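Local coordinates for histone-lysine N-methyltransferase, H3 lysine-9 specific SUVH4 (Arabidopsis thaliana, PDB 4QEO), which methylates histone H3 at its ninth residue, a lysine, coupling this repressive mark to DNA that carries cytosine methylation, including non-CG sites, at residues A[170-173]-A[179-182]; A[193-196]-A[202-205]; A[355-360]-A[453-458]; A[469-474]-A[480-485]. All blocks are in the same frame, centred on the assembly; numbering follows the deposited sequence.

Along the chain the four contacts follow one another in series, so none nests in or crosses another. Interaction 1 closes a five-residue loop between strands 165-172 and 180-197, and interaction 2 closes another of that length where strand 180-197 turns back into 203-211; long strand 180-197 therefore serves both, with centres about 28 Å apart, in the sheet of the SRA domain. Interaction 3 spans 92 residues of the SET region, bringing strand 357-361 against the turn that holds part of the cofactor pocket. Interaction 4 closes a short hairpin farther on, its nearest atoms about 7 Å from those of interaction 3, and ties the SET core to pre-SET residues.

Interaction 1. Residues A[170-173]-A[179-182]; sequences GHNC and KRVY. With nucleotides of chain B.
Val181 packs its CG1 methyl between two side chains of residues 170-173, 3.7 Å from Cys173 SG and 3.8 Å from His171 CB. A first torsion of 71° sets CG1 between its own backbone N and carbonyl carbon, which directs the methyl toward both of them. Backbone bonds run both ways between His171 and Val181, with His171 N to Val181 O at 2.9 Å, and Cys173 N reaches Lys179 O beyond them. The His171 ring turns an edge toward Val181 O, CD2 lying 3.8 Å from it, while its NE2 bonds to Thr183. The segments form the loop end of an antiparallel hairpin in the SRA domain. On the hairpin face that carries Arg180 and Tyr182, which meets the DNA backbone, Tyr182 lies against the CA of Gly170, with CD2 at 3.6 Å, and its hydroxyl donates to OP2 of DT9 of chain B at 2.6 Å. The same hydroxyl accepts Arg180 NH2 at 2.9 Å, tilted 24° from the guanidinium plane, and that NH2 also approaches OP2 of DA8 of chain B.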
loop_
_atom_site.group_PDB
_atom_site.type_symbol
_atom_site.label_atom_id
_atom_site.label_comp_id
_atom_site.label_asym_id
_atom_site.label_seq_id
_atom_site.Cartn_x
_atom_site.Cartn_y
_atom_site.Cartn_z
ATOM N N GLY A 170 3.542 13.683 11.065
ATOM C CA GLY A 170 2.275 13.638 10.368
ATOM C C GLY A 170 2.331 14.645 9.241
ATOM O O GLY A 170 3.006 15.664 9.350
ATOM N N HIS A 171 1.639 14.344 8.148
ATOM C CA HIS A 171 1.600 15.199 6.975
ATOM C C HIS A 171 0.165 15.163 6.485
ATOM O O HIS A 171 -0.439 14.087 6.405
ATOM C CB HIS A 171 2.481 14.658 5.837
ATOM C CG HIS A 171 3.942 14.549 6.171
ATOM N ND1 HIS A 171 4.831 15.585 5.982
ATOM C CD2 HIS A 171 4.675 13.505 6.626
ATOM C CE1 HIS A 171 6.044 15.193 6.330
ATOM N NE2 HIS A 171 5.979 13.933 6.720
ATOM N N ASN A 172 -0.371 16.331 6.149
ATOM C CA ASN A 172 -1.665 16.408 5.487
ATOM C C ASN A 172 -1.516 16.027 4.033
ATOM O O ASN A 172 -0.528 16.382 3.391
ATOM C CB ASN A 172 -2.253 17.811 5.603
ATOM C CG ASN A 172 -2.906 18.053 6.942
ATOM O OD1 ASN A 172 -3.337 17.113 7.613
ATOM N ND2 ASN A 172 -2.988 19.317 7.343
ATOM N N CYS A 173 -2.489 15.280 3.521
ATOM C CA CYS A 173 -2.495 14.880 2.121
ATOM C C CYS A 173 -3.714 15.448 1.402
ATOM O O CYS A 173 -4.833 15.352 1.897
ATOM C CB CYS A 173 -2.524 13.354 1.999
ATOM S SG CYS A 173 -1.034 12.529 2.527
ATOM N N LYS A 179 -6.253 10.978 3.875
ATOM C CA LYS A 179 -6.180 12.260 4.490
ATOM C C LYS A 179 -4.834 12.644 5.103
ATOM O O LYS A 179 -4.406 13.764 5.044
ATOM C CB LYS A 179 -7.301 12.367 5.490
ATOM C CG LYS A 179 -8.677 12.388 4.832
ATOM C CD LYS A 179 -9.084 13.806 4.504
ATOM C CE LYS A 179 -10.565 13.921 4.228
ATOM N NZ LYS A 179 -11.311 13.841 5.501
ATOM N N ARG A 180 -4.226 11.672 5.753
ATOM C CA ARG A 180 -2.985 11.856 6.482
ATOM C C ARG A 180 -1.993 10.707 6.341
ATOM O O ARG A 180 -2.367 9.583 6.174
ATOM C CB ARG A 180 -3.270 12.127 7.938
ATOM C CG ARG A 180 -2.203 12.998 8.549
ATOM C CD ARG A 180 -2.738 14.091 9.450
ATOM N NE ARG A 180 -2.401 13.695 10.773
ATOM C CZ ARG A 180 -2.734 14.333 11.870
ATOM N NH1 ARG A 180 -3.426 15.451 11.800
ATOM N NH2 ARG A 180 -2.369 13.834 13.011
ATOM N N VAL A 181 -0.718 11.034 6.375
ATOM C CA VAL A 181 0.321 10.052 6.312
ATOM C C VAL A 181 1.400 10.382 7.343
ATOM O O VAL A 181 1.604 11.523 7.651
ATOM C CB VAL A 181 0.890 9.978 4.905
ATOM C CG1 VAL A 181 1.683 11.193 4.578
ATOM C CG2 VAL A 181 1.745 8.769 4.736
ATOM N N TYR A 182 2.051 9.366 7.873
ATOM C CA TYR A 182 3.073 9.550 8.896
ATOM C C TYR A 182 4.396 9.029 8.351
ATOM O O TYR A 182 4.486 7.874 7.966
ATOM C CB TYR A 182 2.668 8.796 10.162
ATOM C CG TYR A 182 1.423 9.371 10.794
ATOM C CD1 TYR A 182 0.158 8.885 10.462
ATOM C CD2 TYR A 182 1.508 10.419 11.705
ATOM C CE1 TYR A 182 -1.002 9.430 11.032
ATOM C CE2 TYR A 182 0.359 10.969 12.280
ATOM C CZ TYR A 182 -0.890 10.472 11.941
ATOM O OH TYR A 182 -2.032 11.022 12.515
ATOM P P DA B 8 -1.835 12.779 16.435
ATOM O OP1 DA B 8 -0.538 12.309 16.068
ATOM O OP2 DA B 8 -2.640 13.421 15.458
ATOM O "O5'" DA B 8 -2.553 11.452 16.897
ATOM C "C5'" DA B 8 -3.956 11.421 17.068
ATOM C "C4'" DA B 8 -4.535 10.213 16.382
ATOM O "O4'" DA B 8 -5.784 9.890 17.000
ATOM C "C3'" DA B 8 -4.874 10.448 14.921
ATOM O "O3'" DA B 8 -4.840 9.206 14.222
ATOM C "C2'" DA B 8 -6.239 11.098 15.013
ATOM C "C1'" DA B 8 -6.831 10.535 16.305
ATOM N N9 DA B 8 -7.436 11.496 17.218
ATOM C C8 DA B 8 -7.074 12.790 17.478
ATOM N N7 DA B 8 -7.799 13.365 18.402
ATOM C C5 DA B 8 -8.689 12.377 18.789
ATOM C C6 DA B 8 -9.725 12.354 19.738
ATOM N N6 DA B 8 -10.044 13.390 20.510
ATOM N N1 DA B 8 -10.416 11.209 19.880
ATOM C C2 DA B 8 -10.099 10.170 19.106
ATOM N N3 DA B 8 -9.145 10.065 18.189
ATOM C C4 DA B 8 -8.470 11.219 18.075
ATOM P P DT B 9 -4.947 9.030 12.688
ATOM O OP1 DT B 9 -4.450 7.751 12.338
ATOM O OP2 DT B 9 -4.417 10.200 12.066
ATOM O "O5'" DT B 9 -6.517 9.029 12.478
ATOM C "C5'" DT B 9 -7.306 7.907 12.876
ATOM C "C4'" DT B 9 -8.781 8.237 12.853
ATOM O "O4'" DT B 9 -9.110 9.107 13.932
ATOM C "C3'" DT B 9 -9.299 8.944 11.599
ATOM O "O3'" DT B 9 -9.875 7.990 10.725
ATOM C "C2'" DT B 9 -10.357 9.899 12.120
ATOM C "C1'" DT B 9 -10.339 9.712 13.625
ATOM N N1 DT B 9 -10.423 10.936 14.411
ATOM C C2 DT B 9 -11.372 11.020 15.401
ATOM O O2 DT B 9 -12.187 10.145 15.615
ATOM N N3 DT B 9 -11.338 12.179 16.124
ATOM C C4 DT B 9 -10.461 13.228 15.972
ATOM O O4 DT B 9 -10.540 14.195 16.709
ATOM C C5 DT B 9 -9.478 13.063 14.934
ATOM C C7 DT B 9 -8.496 14.161 14.682
ATOM C C6 DT B 9 -9.497 11.933 14.225
#

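Interaction 2. Residues A[193-196]-A[202-205]; sequences FWAQ and FTVY
This is a surface contact in a beta hairpin of the SRA domain, where strand 180-197 ends and turns back as strand 203-211. Gln196 and Val204 form the hydrogen-bonded antiparallel pair: Gln196 N reaches Val204 O at 3.0 Å and Val204 N reaches Gln196 O at 2.9 Å, both nearly in line with the carbonyl they meet. Next to it, Ala195 and Tyr205 make a non-hydrogen-bonded pair. A first torsion of -76° leaves the Tyr205 ring beside its own backbone N, turned so that Ala195 CB sits over one face in a CH-pi contact, 4.1 Å from the centroid and 29° off the normal. A serine at Tyr205 would probably leave the Ala195 methyl without its aromatic cover and remove the ring's contact with Leu148. Within the Gln196-Val204 pair, Val204 CG2 also touches Gln196 O at 3.6 Å. On the side away from Ala195, Trp194 NE1 donates to Gln196 OE1 at 2.9 Å, on a lone pair, the N-H pointing almost straight at it (179°).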
loop_
_atom_site.group_PDB
_atom_site.type_symbol
_atom_site.label_atom_id
_atom_site.label_comp_id
_atom_site.label_asym_id
_atom_site.label_seq_id
_atom_site.Cartn_x
_atom_site.Cartn_y
_atom_site.Cartn_z
ATOM N N PHE A 193 16.865 19.950 27.311
ATOM C CA PHE A 193 15.457 20.156 27.614
ATOM C C PHE A 193 15.319 21.132 28.747
ATOM O O PHE A 193 16.248 21.314 29.550
ATOM C CB PHE A 193 14.778 18.828 27.996
ATOM C CG PHE A 193 15.271 18.270 29.302
ATOM C CD1 PHE A 193 16.440 17.515 29.346
ATOM C CD2 PHE A 193 14.586 18.522 30.487
ATOM C CE1 PHE A 193 16.919 17.022 30.545
ATOM C CE2 PHE A 193 15.073 18.036 31.707
ATOM C CZ PHE A 193 16.237 17.300 31.735
ATOM N N TRP A 194 14.166 21.778 28.832
ATOM C CA TRP A 194 14.014 22.760 29.910
ATOM C C TRP A 194 12.545 23.037 30.129
ATOM O O TRP A 194 11.733 22.599 29.344
ATOM C CB TRP A 194 14.770 24.058 29.568
ATOM C CG TRP A 194 14.211 24.755 28.382
ATOM C CD1 TRP A 194 13.274 25.761 28.375
ATOM C CD2 TRP A 194 14.520 24.482 27.004
ATOM N NE1 TRP A 194 12.998 26.130 27.078
ATOM C CE2 TRP A 194 13.754 25.367 26.221
ATOM C CE3 TRP A 194 15.388 23.585 26.360
ATOM C CZ2 TRP A 194 13.815 25.371 24.824
ATOM C CZ3 TRP A 194 15.449 23.597 24.967
ATOM C CH2 TRP A 194 14.664 24.478 24.220
ATOM N N ALA A 195 12.200 23.753 31.200
ATOM C CA ALA A 195 10.817 24.134 31.441
ATOM C C ALA A 195 10.709 25.622 31.204
ATOM O O ALA A 195 11.620 26.353 31.541
ATOM C CB ALA A 195 10.435 23.828 32.883
ATOM N N GLN A 196 9.601 26.078 30.642
ATOM C CA GLN A 196 9.364 27.513 30.503
ATOM C C GLN A 196 7.867 27.734 30.385
ATOM O O GLN A 196 7.129 26.780 30.240
ATOM C CB GLN A 196 10.070 28.063 29.259
ATOM C CG GLN A 196 9.497 27.569 27.934
ATOM C CD GLN A 196 10.002 28.378 26.746
ATOM O OE1 GLN A 196 11.114 28.168 26.255
ATOM N NE2 GLN A 196 9.186 29.320 26.285
ATOM N N PHE A 202 1.093 28.574 30.521
ATOM C CA PHE A 202 1.296 27.464 31.447
ATOM C C PHE A 202 2.698 26.880 31.235
ATOM O O PHE A 202 3.270 27.002 30.158
ATOM C CB PHE A 202 0.248 26.369 31.206
ATOM C CG PHE A 202 -1.167 26.833 31.422
ATOM C CD1 PHE A 202 -1.707 26.887 32.705
ATOM C CD2 PHE A 202 -1.951 27.233 30.346
ATOM C CE1 PHE A 202 -3.032 27.317 32.914
ATOM C CE2 PHE A 202 -3.275 27.680 30.542
ATOM C CZ PHE A 202 -3.809 27.718 31.829
ATOM N N THR A 203 3.238 26.233 32.259
ATOM C CA THR A 203 4.534 25.581 32.137
ATOM C C THR A 203 4.462 24.477 31.095
ATOM O O THR A 203 3.557 23.650 31.131
ATOM C CB THR A 203 4.966 24.946 33.467
ATOM O OG1 THR A 203 5.056 25.969 34.465
ATOM C CG2 THR A 203 6.334 24.253 33.319
ATOM N N VAL A 204 5.400 24.506 30.153
ATOM C CA VAL A 204 5.668 23.383 29.273
ATOM C C VAL A 204 7.128 22.966 29.363
ATOM O O VAL A 204 8.018 23.779 29.664
ATOM C CB VAL A 204 5.357 23.689 27.806
ATOM C CG1 VAL A 204 3.863 23.894 27.627
ATOM C CG2 VAL A 204 6.195 24.874 27.301
ATOM N N TYR A 205 7.355 21.678 29.144
ATOM C CA TYR A 205 8.701 21.159 28.982
ATOM C C TYR A 205 8.986 21.187 27.501
ATOM O O TYR A 205 8.101 20.962 26.701
ATOM C CB TYR A 205 8.823 19.756 29.583
ATOM C CG TYR A 205 8.887 19.873 31.083
ATOM C CD1 TYR A 205 7.717 19.908 31.855
ATOM C CD2 TYR A 205 10.101 20.055 31.721
ATOM C CE1 TYR A 205 7.773 20.076 33.240
ATOM C CE2 TYR A 205 10.174 20.222 33.091
ATOM C CZ TYR A 205 9.010 20.231 33.843
ATOM O OH TYR A 205 9.092 20.399 35.195
#

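Interaction 3. Residues A[355-360]-A[453-458]; sequences FNLEVF and GNFARF. With SAH (S-adenosyl-L-homocysteine), chain E.
Phe455 O accepts the backbone N-H of Phe458 at 2.9 Å, closing a tight turn that runs into the short 3-10 segment 456-458; Phe455 and Phe458 both lean toward strand 357-360. Asn454 OD1 supports the start of the turn through a weak bond to Ala456 N, and also takes the N-H of Ile385. Between the two segments the contact is apolar and buried. Leu357 meets Phe455 at about a right angle: its CD1 touches the far end of the ring, 3.5 Å from CE1 and equally close to CZ. A first torsion of 76° lodges the Phe455 ring between its own backbone N and carbonyl carbon, so that it reaches toward the strand. Two residues on, Val359 CG2 lies 4.3 Å from Phe458 CB, a looser fit. The turn leads straight into the Asn460-His461 motif of the SET domain, and its last residues line the cofactor site: Arg457 O is 3.5 Å and Phe458 O 3.8 Å from CB of S-adenosylhomocysteine. Behind this wall Arg457 folds back on its neighbour, its CD standing 3.5 Å above the centre of the Phe458 ring. Bends at chi2 and chi3 let the guanidinium continue past that ring to cation-pi contacts with Tyr402 and Phe271, while NE donates to Ala449 O. Phe458 also touches Val369, from the strand next to 357-361, and Pro267.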
loop_
_atom_site.group_PDB
_atom_site.type_symbol
_atom_site.label_atom_id
_atom_site.label_comp_id
_atom_site.label_asym_id
_atom_site.label_seq_id
_atom_site.Cartn_x
_atom_site.Cartn_y
_atom_site.Cartn_z
ATOM N N PHE A 355 -7.020 6.346 -10.521
ATOM C CA PHE A 355 -5.751 6.983 -10.147
ATOM C C PHE A 355 -5.025 7.617 -11.321
ATOM O O PHE A 355 -5.115 7.140 -12.451
ATOM C CB PHE A 355 -4.794 5.976 -9.488
ATOM C CG PHE A 355 -5.421 5.159 -8.393
ATOM C CD1 PHE A 355 -5.629 5.700 -7.142
ATOM C CD2 PHE A 355 -5.787 3.844 -8.617
ATOM C CE1 PHE A 355 -6.207 4.950 -6.128
ATOM C CE2 PHE A 355 -6.365 3.087 -7.610
ATOM C CZ PHE A 355 -6.578 3.644 -6.363
ATOM N N ASN A 356 -4.270 8.674 -11.029
ATOM C CA ASN A 356 -3.402 9.294 -12.015
ATOM C C ASN A 356 -2.104 8.504 -12.124
ATOM O O ASN A 356 -1.316 8.468 -11.189
ATOM C CB ASN A 356 -3.128 10.752 -11.628
ATOM C CG ASN A 356 -4.396 11.605 -11.643
ATOM O OD1 ASN A 356 -5.130 11.620 -12.627
ATOM N ND2 ASN A 356 -4.658 12.311 -10.545
ATOM N N LEU A 357 -1.890 7.875 -13.269
ATOM C CA LEU A 357 -0.740 7.008 -13.452
ATOM C C LEU A 357 0.166 7.541 -14.537
ATOM O O LEU A 357 -0.204 8.429 -15.304
ATOM C CB LEU A 357 -1.194 5.603 -13.847
ATOM C CG LEU A 357 -2.206 4.929 -12.921
ATOM C CD1 LEU A 357 -2.500 3.528 -13.410
ATOM C CD2 LEU A 357 -1.700 4.909 -11.483
ATOM N N GLU A 358 1.357 6.969 -14.613
ATOM C CA GLU A 358 2.322 7.379 -15.608
ATOM C C GLU A 358 3.089 6.160 -16.096
ATOM O O GLU A 358 3.462 5.295 -15.302
ATOM C CB GLU A 358 3.279 8.413 -15.006
ATOM C CG GLU A 358 4.433 8.812 -15.909
ATOM C CD GLU A 358 5.508 9.618 -15.178
ATOM O OE1 GLU A 358 5.340 9.899 -13.972
ATOM O OE2 GLU A 358 6.530 9.963 -15.812
ATOM N N VAL A 359 3.290 6.073 -17.405
ATOM C CA VAL A 359 4.209 5.085 -17.948
ATOM C C VAL A 359 5.543 5.783 -18.132
ATOM O O VAL A 359 5.591 6.909 -18.615
ATOM C CB VAL A 359 3.705 4.511 -19.287
ATOM C CG1 VAL A 359 4.785 3.669 -19.955
ATOM C CG2 VAL A 359 2.451 3.686 -19.057
ATOM N N PHE A 360 6.625 5.140 -17.711
ATOM C CA PHE A 360 7.949 5.731 -17.853
ATOM C C PHE A 360 8.991 4.717 -18.296
ATOM O O PHE A 360 8.882 3.532 -17.995
ATOM C CB PHE A 360 8.387 6.409 -16.553
ATOM C CG PHE A 360 8.614 5.457 -15.410
ATOM C CD1 PHE A 360 7.545 4.953 -14.682
ATOM C CD2 PHE A 360 9.901 5.092 -15.039
ATOM C CE1 PHE A 360 7.758 4.090 -13.614
ATOM C CE2 PHE A 360 10.119 4.229 -13.976
ATOM C CZ PHE A 360 9.045 3.731 -13.263
ATOM N N GLY A 453 -4.161 -3.617 -26.275
ATOM C CA GLY A 453 -4.518 -3.843 -24.885
ATOM C C GLY A 453 -4.689 -2.538 -24.143
ATOM O O GLY A 453 -4.602 -1.465 -24.740
ATOM N N ASN A 454 -4.951 -2.622 -22.841
ATOM C CA ASN A 454 -4.921 -1.438 -21.989
ATOM C C ASN A 454 -3.524 -1.285 -21.360
ATOM O O ASN A 454 -2.579 -1.949 -21.793
ATOM C CB ASN A 454 -6.021 -1.496 -20.931
ATOM C CG ASN A 454 -5.742 -2.520 -19.848
ATOM O OD1 ASN A 454 -4.889 -3.395 -19.999
ATOM N ND2 ASN A 454 -6.477 -2.420 -18.748
ATOM N N PHE A 455 -3.395 -0.443 -20.336
ATOM C CA PHE A 455 -2.072 -0.114 -19.786
ATOM C C PHE A 455 -1.418 -1.225 -18.969
ATOM O O PHE A 455 -0.214 -1.176 -18.683
ATOM C CB PHE A 455 -2.107 1.188 -18.967
ATOM C CG PHE A 455 -2.738 1.048 -17.601
ATOM C CD1 PHE A 455 -1.967 0.717 -16.495
ATOM C CD2 PHE A 455 -4.095 1.277 -17.419
ATOM C CE1 PHE A 455 -2.536 0.595 -15.244
ATOM C CE2 PHE A 455 -4.670 1.163 -16.165
ATOM C CZ PHE A 455 -3.887 0.828 -15.073
ATOM N N ALA A 456 -2.220 -2.213 -18.589
ATOM C CA ALA A 456 -1.762 -3.310 -17.745
ATOM C C ALA A 456 -0.485 -3.961 -18.254
ATOM O O ALA A 456 0.372 -4.350 -17.459
ATOM C CB ALA A 456 -2.864 -4.361 -17.608
ATOM N N ARG A 457 -0.361 -4.077 -19.576
ATOM C CA ARG A 457 0.795 -4.740 -20.183
ATOM C C ARG A 457 2.138 -4.037 -19.921
ATOM O O ARG A 457 3.202 -4.629 -20.123
ATOM C CB ARG A 457 0.574 -4.924 -21.694
ATOM C CG ARG A 457 0.272 -3.630 -22.434
ATOM C CD ARG A 457 1.479 -3.125 -23.201
ATOM N NE ARG A 457 1.685 -3.888 -24.427
ATOM C CZ ARG A 457 2.733 -3.751 -25.234
ATOM N NH1 ARG A 457 2.824 -4.493 -26.325
ATOM N NH2 ARG A 457 3.690 -2.879 -24.948
ATOM N N PHE A 458 2.089 -2.781 -19.486
ATOM C CA PHE A 458 3.308 -2.013 -19.237
ATOM C C PHE A 458 3.846 -2.215 -17.822
ATOM O O PHE A 458 4.915 -1.699 -17.472
ATOM C CB PHE A 458 3.065 -0.520 -19.485
ATOM C CG PHE A 458 2.850 -0.176 -20.928
ATOM C CD1 PHE A 458 3.906 -0.209 -21.822
ATOM C CD2 PHE A 458 1.590 0.172 -21.396
ATOM C CE1 PHE A 458 3.716 0.097 -23.158
ATOM C CE2 PHE A 458 1.392 0.486 -22.730
ATOM C CZ PHE A 458 2.460 0.448 -23.611
HETATM N N SAH E . 8.926 -3.246 -19.516
HETATM C CA SAH E . 8.036 -3.887 -20.478
HETATM C CB SAH E . 6.647 -4.101 -19.876
HETATM C CG SAH E . 6.477 -5.446 -19.169
HETATM S SD SAH E . 6.251 -6.810 -20.342
HETATM C C SAH E . 7.980 -3.108 -21.789
HETATM O O SAH E . 7.016 -3.217 -22.546
HETATM O OXT SAH E . 8.899 -2.353 -22.124
HETATM C "C5'" SAH E . 7.510 -7.847 -19.561
HETATM C "C4'" SAH E . 8.865 -7.656 -20.225
HETATM O "O4'" SAH E . 9.523 -6.555 -19.623
HETATM C "C3'" SAH E . 9.761 -8.874 -20.066
HETATM O "O3'" SAH E . 9.829 -9.610 -21.262
HETATM C "C2'" SAH E . 11.121 -8.309 -19.718
HETATM O "O2'" SAH E . 11.928 -8.216 -20.870
HETATM C "C1'" SAH E . 10.822 -6.917 -19.201
HETATM N N9 SAH E . 10.847 -6.979 -17.731
HETATM C C8 SAH E . 9.761 -7.027 -16.893
HETATM N N7 SAH E . 10.203 -7.098 -15.617
HETATM C C5 SAH E . 11.554 -7.111 -15.635
HETATM C C6 SAH E . 12.500 -7.178 -14.622
HETATM N N6 SAH E . 12.106 -7.239 -13.352
HETATM N N1 SAH E . 13.842 -7.176 -14.946
HETATM C C2 SAH E . 14.242 -7.110 -16.267
HETATM N N3 SAH E . 13.295 -7.043 -17.271
HETATM C C4 SAH E . 11.975 -7.039 -16.958
#

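Interaction 4. Residues A[469-474]-A[480-485]; sequences VQCVLS and RLARVV
The beta hairpin of strands 467-473 and 483-488 belongs to the SET domain, and here its strands pair near the turn. Val472 and Arg483 exchange two backbone bonds, each 2.8 Å between the N of one and the O of the other, and Gln470 and Val485 form the next hydrogen-bonded pair. On the Val472 face, CG2 of Val472 packs 3.8 Å from CG2 of Val485, while its CG1 lies 3.4 Å from Arg483 NH1. On the face of Cys471 and Val484, the Cys471 CB meets Ala482 CB at 4.1 Å, and Val469 CG1 touches Val484 CG1 at 3.9 Å. Near the turn, Arg483 bends at chi3 (50°) and NH1 donates to Ser474 OG at 3.0 Å, a bond tilted 28° from the guanidinium plane. The guanidinium also forms salt bridges with Glu383 through NE and Glu333 through NH1, and NH2 bonds to Ser349. A leucine in place of Arg483 would probably leave both glutamates without their positive mate and Ser474 without its donor. The two carboxylates probably more than offset the single arginine charge, and through these bonds Arg483 joins the hairpin to strand 380-383 and to Glu333, next to zinc ligand Cys334.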
loop_
_atom_site.group_PDB
_atom_site.type_symbol
_atom_site.label_atom_id
_atom_site.label_comp_id
_atom_site.label_asym_id
_atom_site.label_seq_id
_atom_site.Cartn_x
_atom_site.Cartn_y
_atom_site.Cartn_z
ATOM N N VAL A 469 -2.497 -10.468 -8.519
ATOM C CA VAL A 469 -3.456 -10.896 -9.521
ATOM C C VAL A 469 -4.651 -11.569 -8.875
ATOM O O VAL A 469 -4.498 -12.512 -8.098
ATOM C CB VAL A 469 -2.815 -11.908 -10.490
ATOM C CG1 VAL A 469 -3.885 -12.621 -11.304
ATOM C CG2 VAL A 469 -1.818 -11.213 -11.393
ATOM N N GLN A 470 -5.840 -11.090 -9.218
ATOM C CA GLN A 470 -7.080 -11.648 -8.713
ATOM C C GLN A 470 -7.984 -12.056 -9.876
ATOM O O GLN A 470 -8.314 -11.224 -10.747
ATOM C CB GLN A 470 -7.790 -10.627 -7.823
ATOM C CG GLN A 470 -9.126 -11.108 -7.313
ATOM C CD GLN A 470 -8.991 -12.309 -6.416
ATOM O OE1 GLN A 470 -8.386 -12.235 -5.341
ATOM N NE2 GLN A 470 -9.551 -13.430 -6.849
ATOM N N CYS A 471 -8.370 -13.333 -9.906
ATOM C CA CYS A 471 -9.319 -13.808 -10.909
ATOM C C CYS A 471 -10.727 -13.365 -10.546
ATOM O O CYS A 471 -11.161 -13.520 -9.407
ATOM C CB CYS A 471 -9.265 -15.333 -11.057
ATOM S SG CYS A 471 -7.802 -15.938 -11.949
ATOM N N VAL A 472 -11.428 -12.801 -11.523
ATOM C CA VAL A 472 -12.781 -12.305 -11.313
ATOM C C VAL A 472 -13.718 -12.859 -12.391
ATOM O O VAL A 472 -13.391 -12.806 -13.575
ATOM C CB VAL A 472 -12.823 -10.761 -11.386
ATOM C CG1 VAL A 472 -14.254 -10.252 -11.200
ATOM C CG2 VAL A 472 -11.885 -10.145 -10.361
ATOM N N LEU A 473 -14.862 -13.403 -11.970
ATOM C CA LEU A 473 -15.938 -13.774 -12.891
ATOM C C LEU A 473 -17.118 -12.812 -12.715
ATOM O O LEU A 473 -17.530 -12.518 -11.589
ATOM C CB LEU A 473 -16.392 -15.217 -12.637
ATOM C CG LEU A 473 -15.392 -16.316 -13.011
ATOM C CD1 LEU A 473 -15.805 -17.660 -12.421
ATOM C CD2 LEU A 473 -15.232 -16.417 -14.520
ATOM N N SER A 474 -17.655 -12.310 -13.821
ATOM C CA SER A 474 -18.784 -11.372 -13.752
ATOM C C SER A 474 -19.784 -11.629 -14.863
ATOM O O SER A 474 -20.992 -11.699 -14.617
ATOM C CB SER A 474 -18.307 -9.919 -13.843
ATOM O OG SER A 474 -17.377 -9.746 -14.908
ATOM N N ARG A 480 -11.883 -20.814 -16.816
ATOM C CA ARG A 480 -10.890 -20.836 -17.890
ATOM C C ARG A 480 -10.734 -19.462 -18.543
ATOM O O ARG A 480 -9.659 -19.109 -19.037
ATOM C CB ARG A 480 -11.301 -21.846 -18.964
ATOM C CG ARG A 480 -11.507 -23.271 -18.452
ATOM C CD ARG A 480 -12.002 -24.208 -19.562
ATOM N NE ARG A 480 -13.341 -23.864 -20.038
ATOM C CZ ARG A 480 -13.938 -24.445 -21.074
ATOM N NH1 ARG A 480 -13.314 -25.403 -21.746
ATOM N NH2 ARG A 480 -15.159 -24.072 -21.440
ATOM N N LEU A 481 -11.825 -18.703 -18.545
ATOM C CA LEU A 481 -11.887 -17.404 -19.202
ATOM C C LEU A 481 -12.143 -16.285 -18.203
ATOM O O LEU A 481 -12.777 -15.283 -18.544
ATOM C CB LEU A 481 -13.020 -17.394 -20.238
ATOM C CG LEU A 481 -12.747 -17.900 -21.647
ATOM C CD1 LEU A 481 -11.302 -17.651 -22.036
ATOM C CD2 LEU A 481 -13.123 -19.357 -21.773
ATOM N N ALA A 482 -11.676 -16.457 -16.972
ATOM C CA ALA A 482 -11.863 -15.428 -15.949
ATOM C C ALA A 482 -11.226 -14.109 -16.351
ATOM O O ALA A 482 -10.274 -14.072 -17.134
ATOM C CB ALA A 482 -11.310 -15.886 -14.615
ATOM N N ARG A 483 -11.787 -13.024 -15.838
ATOM C CA ARG A 483 -11.150 -11.721 -15.922
ATOM C C ARG A 483 -9.936 -11.698 -14.995
ATOM O O ARG A 483 -9.973 -12.237 -13.889
ATOM C CB ARG A 483 -12.154 -10.617 -15.576
ATOM C CG ARG A 483 -13.257 -10.474 -16.640
ATOM C CD ARG A 483 -14.348 -9.512 -16.230
ATOM N NE ARG A 483 -13.787 -8.252 -15.779
ATOM C CZ ARG A 483 -14.113 -7.640 -14.641
ATOM N NH1 ARG A 483 -15.027 -8.153 -13.815
ATOM N NH2 ARG A 483 -13.523 -6.502 -14.336
ATOM N N VAL A 484 -8.846 -11.102 -15.467
ATOM C CA VAL A 484 -7.620 -11.031 -14.694
ATOM C C VAL A 484 -7.433 -9.604 -14.223
ATOM O O VAL A 484 -7.230 -8.710 -15.045
ATOM C CB VAL A 484 -6.412 -11.435 -15.557
ATOM C CG1 VAL A 484 -5.104 -11.240 -14.786
ATOM C CG2 VAL A 484 -6.570 -12.872 -16.032
ATOM N N VAL A 485 -7.516 -9.381 -12.911
ATOM C CA VAL A 485 -7.503 -8.017 -12.380
ATOM C C VAL A 485 -6.364 -7.770 -11.368
ATOM O O VAL A 485 -6.168 -8.526 -10.425
ATOM C CB VAL A 485 -8.867 -7.649 -11.739
ATOM C CG1 VAL A 485 -8.859 -6.214 -11.247
ATOM C CG2 VAL A 485 -10.009 -7.844 -12.744
#